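Side-chain contacts in methionine-binding lipoprotein MetQ (Bacillus subtilis subsp. subtilis, PDB 4GOT), which probably binds methionine outside the cell and hands it to the membrane permease of an ABC importer, and also takes part in methionine sulfoxide transport: residues A[59-63]-A[64-68]; A[71-74]-A[75-78]; A[156-160]-A[161-165]. All coordinates share one frame; numbering follows the deposited sequence.

Interaction 1 (A[59-63]-A[64-68]). With MSE (selenomethionine), chain B.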
loop_
_atom_site.group_PDB
_atom_site.type_symbol
_atom_site.label_atom_id
_atom_site.label_comp_id
_atom_site.label_asym_id
_atom_site.label_seq_id
_atom_site.Cartn_x
_atom_site.Cartn_y
_atom_site.Cartn_z
ATOM N N TYR A 59 -0.609 0.206 10.598
ATOM C CA TYR A 59 -0.922 -0.853 9.633
ATOM C C TYR A 59 -1.431 -0.113 8.392
ATOM O O TYR A 59 -2.627 0.267 8.304
ATOM C CB TYR A 59 -2.020 -1.733 10.235
ATOM C CG TYR A 59 -2.508 -2.880 9.413
ATOM C CD1 TYR A 59 -1.697 -3.508 8.492
ATOM C CD2 TYR A 59 -3.790 -3.402 9.629
ATOM C CE1 TYR A 59 -2.167 -4.579 7.777
ATOM C CE2 TYR A 59 -4.259 -4.486 8.921
ATOM C CZ TYR A 59 -3.466 -5.055 7.981
ATOM O OH TYR A 59 -3.893 -6.144 7.290
ATOM N N PHE A 60 -0.495 0.181 7.493
ATOM C CA PHE A 60 -0.782 0.986 6.289
ATOM C C PHE A 60 0.242 0.895 5.156
ATOM O O PHE A 60 -0.115 1.259 4.044
ATOM C CB PHE A 60 -1.003 2.488 6.648
ATOM C CG PHE A 60 0.278 3.265 6.748
ATOM C CD1 PHE A 60 1.161 3.037 7.794
ATOM C CD2 PHE A 60 0.675 4.127 5.717
ATOM C CE1 PHE A 60 2.379 3.703 7.844
ATOM C CE2 PHE A 60 1.884 4.809 5.773
ATOM C CZ PHE A 60 2.727 4.598 6.850
ATOM N N GLN A 61 1.481 0.421 5.407
ATOM C CA GLN A 61 2.604 0.571 4.445
ATOM C C GLN A 61 3.277 -0.727 4.121
ATOM O O GLN A 61 3.026 -1.725 4.773
ATOM C CB GLN A 61 3.667 1.514 5.053
ATOM C CG GLN A 61 4.525 0.877 6.153
ATOM C CD GLN A 61 5.173 1.874 7.079
ATOM O OE1 GLN A 61 5.873 2.789 6.641
ATOM N NE2 GLN A 61 4.951 1.702 8.397
ATOM N N HIS A 62 4.215 -0.689 3.186
ATOM C CA HIS A 62 5.088 -1.855 2.898
ATOM C C HIS A 62 6.528 -1.502 3.325
ATOM O O HIS A 62 6.788 -0.388 3.761
ATOM C CB HIS A 62 5.031 -2.257 1.414
ATOM C CG HIS A 62 4.987 -1.094 0.452
ATOM N ND1 HIS A 62 6.052 -0.227 0.244
ATOM C CD2 HIS A 62 4.000 -0.678 -0.379
ATOM C CE1 HIS A 62 5.705 0.686 -0.648
ATOM N NE2 HIS A 62 4.453 0.460 -1.017
ATOM N N ILE A 63 7.442 -2.463 3.233
ATOM C CA ILE A 63 8.817 -2.279 3.717
ATOM C C ILE A 63 9.548 -1.150 2.930
ATOM O O ILE A 63 10.194 -0.314 3.550
ATOM C CB ILE A 63 9.630 -3.613 3.743
ATOM C CG1 ILE A 63 9.123 -4.577 4.828
ATOM C CG2 ILE A 63 11.150 -3.375 3.867
ATOM C CD1 ILE A 63 9.427 -6.034 4.524
ATOM N N PRO A 64 9.417 -1.115 1.573
ATOM C CA PRO A 64 10.045 -0.007 0.822
ATOM C C PRO A 64 9.539 1.372 1.297
ATOM O O PRO A 64 10.329 2.315 1.429
ATOM C CB PRO A 64 9.665 -0.339 -0.621
ATOM C CG PRO A 64 9.701 -1.865 -0.650
ATOM C CD PRO A 64 8.971 -2.190 0.654
ATOM N N TYR A 65 8.254 1.477 1.615
ATOM C CA TYR A 65 7.745 2.752 2.082
ATOM C C TYR A 65 8.403 3.110 3.436
ATOM O O TYR A 65 8.821 4.242 3.653
ATOM C CB TYR A 65 6.233 2.739 2.202
ATOM C CG TYR A 65 5.680 4.132 2.481
ATOM C CD1 TYR A 65 5.530 4.582 3.761
ATOM C CD2 TYR A 65 5.315 4.990 1.435
ATOM C CE1 TYR A 65 5.065 5.858 4.030
ATOM C CE2 TYR A 65 4.838 6.278 1.696
ATOM C CZ TYR A 65 4.719 6.705 3.005
ATOM O OH TYR A 65 4.200 7.956 3.310
ATOM N N LEU A 66 8.433 2.138 4.352
ATOM C CA LEU A 66 9.027 2.306 5.688
ATOM C C LEU A 66 10.502 2.721 5.591
ATOM O O LEU A 66 10.929 3.668 6.252
ATOM C CB LEU A 66 8.879 1.015 6.539
ATOM C CG LEU A 66 9.522 1.126 7.954
ATOM C CD1 LEU A 66 8.886 2.255 8.808
ATOM C CD2 LEU A 66 9.466 -0.227 8.660
ATOM N N GLU A 67 11.257 2.031 4.718
ATOM C CA GLU A 67 12.674 2.364 4.501
ATOM C C GLU A 67 12.922 3.780 4.022
ATOM O O GLU A 67 13.775 4.504 4.590
ATOM C CB GLU A 67 13.312 1.367 3.536
ATOM C CG GLU A 67 13.516 0.053 4.225
ATOM C CD GLU A 67 14.181 -0.953 3.335
ATOM O OE1 GLU A 67 14.513 -0.597 2.179
ATOM O OE2 GLU A 67 14.349 -2.084 3.815
ATOM N N GLN A 68 12.178 4.180 2.993
ATOM C CA GLN A 68 12.200 5.574 2.536
ATOM C C GLN A 68 11.884 6.570 3.649
ATOM O O GLN A 68 12.517 7.633 3.746
ATOM C CB GLN A 68 11.179 5.801 1.385
ATOM C CG GLN A 68 11.151 7.242 0.841
ATOM C CD GLN A 68 12.457 7.670 0.155
ATOM O OE1 GLN A 68 13.211 6.846 -0.345
ATOM N NE2 GLN A 68 12.704 8.974 0.120
HETATM N N MSE B 300 -1.783 -0.068 1.028
HETATM C CA MSE B 300 -0.875 0.555 0.021
HETATM C C MSE B 300 -0.401 -0.454 -1.078
HETATM O O MSE B 300 0.042 -1.505 -0.700
HETATM O OXT MSE B 300 -0.392 -0.257 -2.320
HETATM C CB MSE B 300 0.362 1.100 0.752
HETATM C CG MSE B 300 1.240 2.014 -0.044
HETATM SE SE MSE B 300 2.914 2.492 0.899
HETATM C CE MSE B 300 2.097 3.893 2.229
#
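The first torsions bring the rings of His62 and Tyr65 up to the same bound selenomethionine. His62 CG lies between its backbone N and carbonyl carbon (chi1 40°), while Tyr65 holds CG opposite its backbone N (chi1 -171°). The site is the N-cap of helix 63-72, directly after strand 57-62 in a periplasmic-binding-protein fold. His62 caps the helix: ND1 accepts from Tyr65 N at 3.1 Å, over a bond bent to 143°. The donor is tilted somewhat out of the imidazole plane. The far nitrogen of this ring, NE2, is hydrogen-bonded to Glu116. The ring is thus held at both nitrogens, by the helix N-H at ND1 and by Glu116, another pocket residue, at NE2. The helix then begins regularly, with Leu66 N bonded to His62 O at 3.1 Å and Glu67 N to Ile63 O at 2.8 Å. The ligand side chain enters between the rings. Its SE lies over one face of His62, offset toward the rim, 3.2 Å from NE2. Its methyl, CE, sits over the centre of the Tyr65 face, 3.5 Å from CD2. Phe60 closes in from another direction, with CE2 3.8 Å from Tyr65 CE1 and the two ring planes nearly perpendicular. Gln61 crosses the tyrosine at its edge. The amide oxygen OE1, hydrogen-bonded to Asn47 ND2, lies in the plane of the Tyr65 ring, 3.4 Å from CD1.

Interaction 2 (A[71-74]-A[75-78]); sequences KENT and DYKL
Asn73 lays its side chain along one face of the Tyr76 ring. It is the first residue to leave helical geometry after helix 63-72. Its CB stands over the ring centre, 3.7 Å from the Tyr76 centroid and almost on the ring normal, a CH-pi contact. Asn73 CG is opposite its carbonyl carbon (chi1 -47°), and the amide therefore runs outward over the same face, alongside the phenol. Amide and ring are stacked, their planes only 7° apart. ND2 lies 3.6 Å from Tyr76 CE2, and OD1 reaches the hydroxyl end, 3.8 Å from Tyr76 OH. The amide has a second hold, since ND2 is hydrogen-bonded to Glu69 O in the last turn of the helix. That bond helps fix the rotation of the flat group lying on the ring. The Asn73 backbone starts a type I beta turn that ends at Tyr76 and leads from helix 63-72 toward strand 78-86. Tyr76 N closes it on Asn73 O at 3.1 Å, with an N-H...O angle of 160°. The donor approaches from above the carbonyl plane. Away from the asparagine contact, the Tyr76 ring touches Asn47, Lys48 and Ala51 of helix 44-51. It also meets Glu69 and Met70 of helix 63-72. A serine at Tyr76 would probably leave the Asn73 amide without its stacking partner and open a gap between the turn and helix 44-51. Thr74 follows at the exposed corner of the turn and contributes its backbone. Its carbonyl O accepts from Lys77 NZ at 2.8 Å. The lysine chain bends at chi2 and folds back over the turn, and its ammonium meets the carbonyl nearly end-on. CE comes with it, 3.3 Å from Thr74 O.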
loop_
_atom_site.group_PDB
_atom_site.type_symbol
_atom_site.label_atom_id
_atom_site.label_comp_id
_atom_site.label_asym_id
_atom_site.label_seq_id
_atom_site.Cartn_x
_atom_site.Cartn_y
_atom_site.Cartn_z
ATOM N N LYS A 71 14.836 6.879 5.918
ATOM C CA LYS A 71 15.859 7.657 5.187
ATOM C C LYS A 71 15.561 9.175 5.262
ATOM O O LYS A 71 16.436 9.984 5.494
ATOM C CB LYS A 71 15.904 7.187 3.743
ATOM C CG LYS A 71 16.973 7.804 2.857
ATOM C CD LYS A 71 16.802 7.291 1.420
ATOM C CE LYS A 71 17.481 5.939 1.149
ATOM N NZ LYS A 71 18.718 6.075 0.307
ATOM N N GLU A 72 14.318 9.553 5.072
ATOM C CA GLU A 72 13.923 10.972 5.127
ATOM C C GLU A 72 13.829 11.577 6.540
ATOM O O GLU A 72 14.033 12.781 6.713
ATOM C CB GLU A 72 12.573 11.139 4.427
ATOM C CG GLU A 72 12.598 10.950 2.914
ATOM C CD GLU A 72 11.192 10.943 2.298
ATOM O OE1 GLU A 72 10.211 11.080 3.056
ATOM O OE2 GLU A 72 11.067 10.793 1.060
ATOM N N ASN A 73 13.435 10.781 7.532
ATOM C CA ASN A 73 13.307 11.265 8.918
ATOM C C ASN A 73 14.169 10.407 9.829
ATOM O O ASN A 73 13.764 9.314 10.208
ATOM C CB ASN A 73 11.857 11.170 9.439
ATOM C CG ASN A 73 10.805 11.721 8.465
ATOM O OD1 ASN A 73 10.220 12.789 8.707
ATOM N ND2 ASN A 73 10.514 10.971 7.406
ATOM N N THR A 74 15.371 10.885 10.165
ATOM C CA THR A 74 16.301 10.123 11.030
ATOM C C THR A 74 15.809 9.968 12.481
ATOM O O THR A 74 16.339 9.134 13.213
ATOM C CB THR A 74 17.713 10.749 11.054
ATOM O OG1 THR A 74 17.585 12.160 11.214
ATOM C CG2 THR A 74 18.473 10.441 9.744
ATOM N N ASP A 75 14.810 10.767 12.877
ATOM C CA ASP A 75 14.137 10.601 14.184
ATOM C C ASP A 75 13.200 9.369 14.267
ATOM O O ASP A 75 12.838 8.952 15.354
ATOM C CB ASP A 75 13.335 11.866 14.560
ATOM C CG ASP A 75 14.215 13.008 15.017
ATOM O OD1 ASP A 75 15.396 12.769 15.332
ATOM O OD2 ASP A 75 13.714 14.151 15.070
ATOM N N TYR A 76 12.795 8.786 13.137
ATOM C CA TYR A 76 11.943 7.562 13.152
ATOM C C TYR A 76 12.769 6.289 13.391
ATOM O O TYR A 76 13.460 5.813 12.480
ATOM C CB TYR A 76 11.219 7.353 11.817
ATOM C CG TYR A 76 10.173 8.356 11.436
ATOM C CD1 TYR A 76 9.826 9.406 12.288
ATOM C CD2 TYR A 76 9.490 8.232 10.220
ATOM C CE1 TYR A 76 8.856 10.317 11.929
ATOM C CE2 TYR A 76 8.521 9.148 9.849
ATOM C CZ TYR A 76 8.200 10.179 10.719
ATOM O OH TYR A 76 7.226 11.079 10.388
ATOM N N LYS A 77 12.687 5.721 14.591
ATOM C CA LYS A 77 13.355 4.448 14.891
ATOM C C LYS A 77 12.244 3.402 14.934
ATOM O O LYS A 77 11.690 3.114 16.006
ATOM C CB LYS A 77 14.103 4.514 16.237
ATOM C CG LYS A 77 15.022 5.712 16.431
ATOM C CD LYS A 77 16.128 5.705 15.397
ATOM C CE LYS A 77 17.067 6.891 15.572
ATOM N NZ LYS A 77 17.904 7.054 14.349
ATOM N N LEU A 78 11.869 2.915 13.755
ATOM C CA LEU A 78 10.737 2.026 13.588
ATOM C C LEU A 78 11.224 0.670 13.098
ATOM O O LEU A 78 12.330 0.563 12.559
ATOM C CB LEU A 78 9.737 2.639 12.611
ATOM C CG LEU A 78 9.254 4.038 13.023
ATOM C CD1 LEU A 78 8.240 4.569 12.025
ATOM C CD2 LEU A 78 8.688 3.961 14.425
#

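Interaction 3 (A[156-160]-A[161-165])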
loop_
_atom_site.group_PDB
_atom_site.type_symbol
_atom_site.label_atom_id
_atom_site.label_comp_id
_atom_site.label_asym_id
_atom_site.label_seq_id
_atom_site.Cartn_x
_atom_site.Cartn_y
_atom_site.Cartn_z
ATOM N N LYS A 156 2.659 12.952 -14.750
ATOM C CA LYS A 156 2.236 13.933 -13.749
ATOM C C LYS A 156 2.196 13.197 -12.394
ATOM O O LYS A 156 2.156 11.977 -12.355
ATOM C CB LYS A 156 0.831 14.471 -14.077
ATOM C CG LYS A 156 0.634 15.124 -15.444
ATOM C CD LYS A 156 1.048 16.585 -15.422
ATOM C CE LYS A 156 0.556 17.362 -16.649
ATOM N NZ LYS A 156 -0.841 17.884 -16.472
ATOM N N LYS A 157 2.203 13.926 -11.278
ATOM C CA LYS A 157 2.143 13.279 -9.977
ATOM C C LYS A 157 1.029 13.867 -9.160
ATOM O O LYS A 157 0.911 15.083 -9.100
ATOM C CB LYS A 157 3.468 13.421 -9.212
ATOM C CG LYS A 157 4.587 12.607 -9.797
ATOM C CD LYS A 157 5.938 13.210 -9.465
ATOM C CE LYS A 157 7.054 12.588 -10.303
ATOM N NZ LYS A 157 7.621 11.479 -9.511
ATOM N N VAL A 158 0.216 12.981 -8.578
ATOM C CA VAL A 158 -0.902 13.367 -7.707
ATOM C C VAL A 158 -0.759 12.629 -6.367
ATOM O O VAL A 158 -0.283 11.502 -6.321
ATOM C CB VAL A 158 -2.254 13.024 -8.385
ATOM C CG1 VAL A 158 -3.440 13.262 -7.450
ATOM C CG2 VAL A 158 -2.420 13.857 -9.677
ATOM N N ALA A 159 -1.231 13.237 -5.288
ATOM C CA ALA A 159 -1.232 12.557 -4.004
ATOM C C ALA A 159 -2.014 11.236 -4.137
ATOM O O ALA A 159 -2.996 11.182 -4.883
ATOM C CB ALA A 159 -1.819 13.465 -2.920
ATOM N N PRO A 160 -1.547 10.152 -3.461
ATOM C CA PRO A 160 -2.216 8.829 -3.553
ATOM C C PRO A 160 -3.656 8.910 -3.034
ATOM O O PRO A 160 -4.524 8.176 -3.470
ATOM C CB PRO A 160 -1.335 7.900 -2.694
ATOM C CG PRO A 160 -0.262 8.774 -2.134
ATOM C CD PRO A 160 -0.223 10.073 -2.817
ATOM N N GLU A 161 -3.910 9.884 -2.152
ATOM C CA GLU A 161 -5.243 10.117 -1.630
ATOM C C GLU A 161 -6.228 10.712 -2.661
ATOM O O GLU A 161 -7.452 10.813 -2.397
ATOM C CB GLU A 161 -5.136 11.076 -0.401
ATOM C CG GLU A 161 -4.488 10.480 0.856
ATOM C CD GLU A 161 -2.955 10.259 0.780
ATOM O OE1 GLU A 161 -2.266 11.052 0.061
ATOM O OE2 GLU A 161 -2.442 9.340 1.512
ATOM N N LEU A 162 -5.700 11.200 -3.779
ATOM C CA LEU A 162 -6.469 11.986 -4.731
ATOM C C LEU A 162 -6.407 11.414 -6.126
ATOM O O LEU A 162 -7.063 11.960 -6.994
ATOM C CB LEU A 162 -5.926 13.428 -4.797
ATOM C CG LEU A 162 -6.205 14.339 -3.586
ATOM C CD1 LEU A 162 -5.508 15.684 -3.811
ATOM C CD2 LEU A 162 -7.711 14.493 -3.252
ATOM N N THR A 163 -5.629 10.346 -6.366
ATOM C CA THR A 163 -5.624 9.746 -7.698
ATOM C C THR A 163 -7.012 9.186 -8.166
ATOM O O THR A 163 -7.345 9.227 -9.383
ATOM C CB THR A 163 -4.544 8.672 -7.868
ATOM O OG1 THR A 163 -4.646 7.723 -6.805
ATOM C CG2 THR A 163 -3.133 9.294 -7.926
ATOM N N ALA A 164 -7.816 8.664 -7.239
ATOM C CA ALA A 164 -9.231 8.315 -7.562
ATOM C C ALA A 164 -9.973 9.514 -8.195
ATOM O O ALA A 164 -10.771 9.338 -9.128
ATOM C CB ALA A 164 -9.989 7.817 -6.333
ATOM N N LYS A 165 -9.713 10.741 -7.694
ATOM C CA LYS A 165 -10.281 11.958 -8.320
ATOM C C LYS A 165 -9.677 12.278 -9.708
ATOM O O LYS A 165 -10.421 12.662 -10.598
ATOM C CB LYS A 165 -10.197 13.206 -7.419
ATOM C CG LYS A 165 -10.815 13.083 -6.023
ATOM C CD LYS A 165 -12.312 12.791 -6.043
ATOM C CE LYS A 165 -12.640 11.335 -5.669
ATOM N NZ LYS A 165 -14.115 10.984 -5.754
HETATM O O HOH W 1 -7.130 8.208 -4.323
HETATM O O HOH W 2 -3.399 5.866 -4.807
#
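Two waters grip Pro160 O and link it to Ala164 and Thr163 at the start of helix 163-168. The first water donates to Pro160 O at 2.7 Å and accepts from Ala164 N at 3.0 Å. The second donates to Pro160 O at 2.9 Å and is bonded to Thr163 OG1 at 3.0 Å. Thr163 points OG1 to this water with chi1 52°, between its backbone N and carbonyl carbon. The same hydroxyl makes a weak hydrogen bond with Phe176 O. Its methyl, CG2, turns to the strand instead and packs 3.9 Å from Val158 CB. Just before Pro160, Ala159 O accepts from Leu162 N at 2.9 Å, closing a turn over Pro160 and Glu161. A weak bond from Thr163 N reaches the same oxygen. Val158 CG1 presses on Leu162 CB at 3.6 Å, the two side chains crossing at about a right angle. Glu161 lies beside Pro160 and points the same way. The bend at chi2 (72°) brings OE1 to 3.7 Å from Pro160 CD. The other carboxylate oxygen, OE2, is hydrogen-bonded to Tyr43 N and more weakly to Tyr181 OH. Tyr43 is a pocket residue, and the Pro160 ring touches Asn178, another. The bend therefore lies close to the methionine site. It is the first bend of a beta-alpha-beta crossover, in which strand 154-158 passes through helix 163-168 to the parallel strand 174-177.

In the fold
Interactions 1 and 2 lie at the two ends of helix 63-72. They touch through Leu66 CD1 and Leu78 CB, 3.9 Å apart. Interaction 1 is buried, and its aromatic rings serve both the helix start and the ligand. Interaction 2 is at the surface, where a stacked amide and a lysine bond to a backbone carbonyl bring the chain out of the same helix. Interaction 3 belongs to the five-stranded sheet, not the six-stranded one, and is partly buried. It too leads from a strand into a helix, but with waters and a proline rather than a histidine cap. The centres of interactions 1 and 3 are about 18 Å apart, without contact.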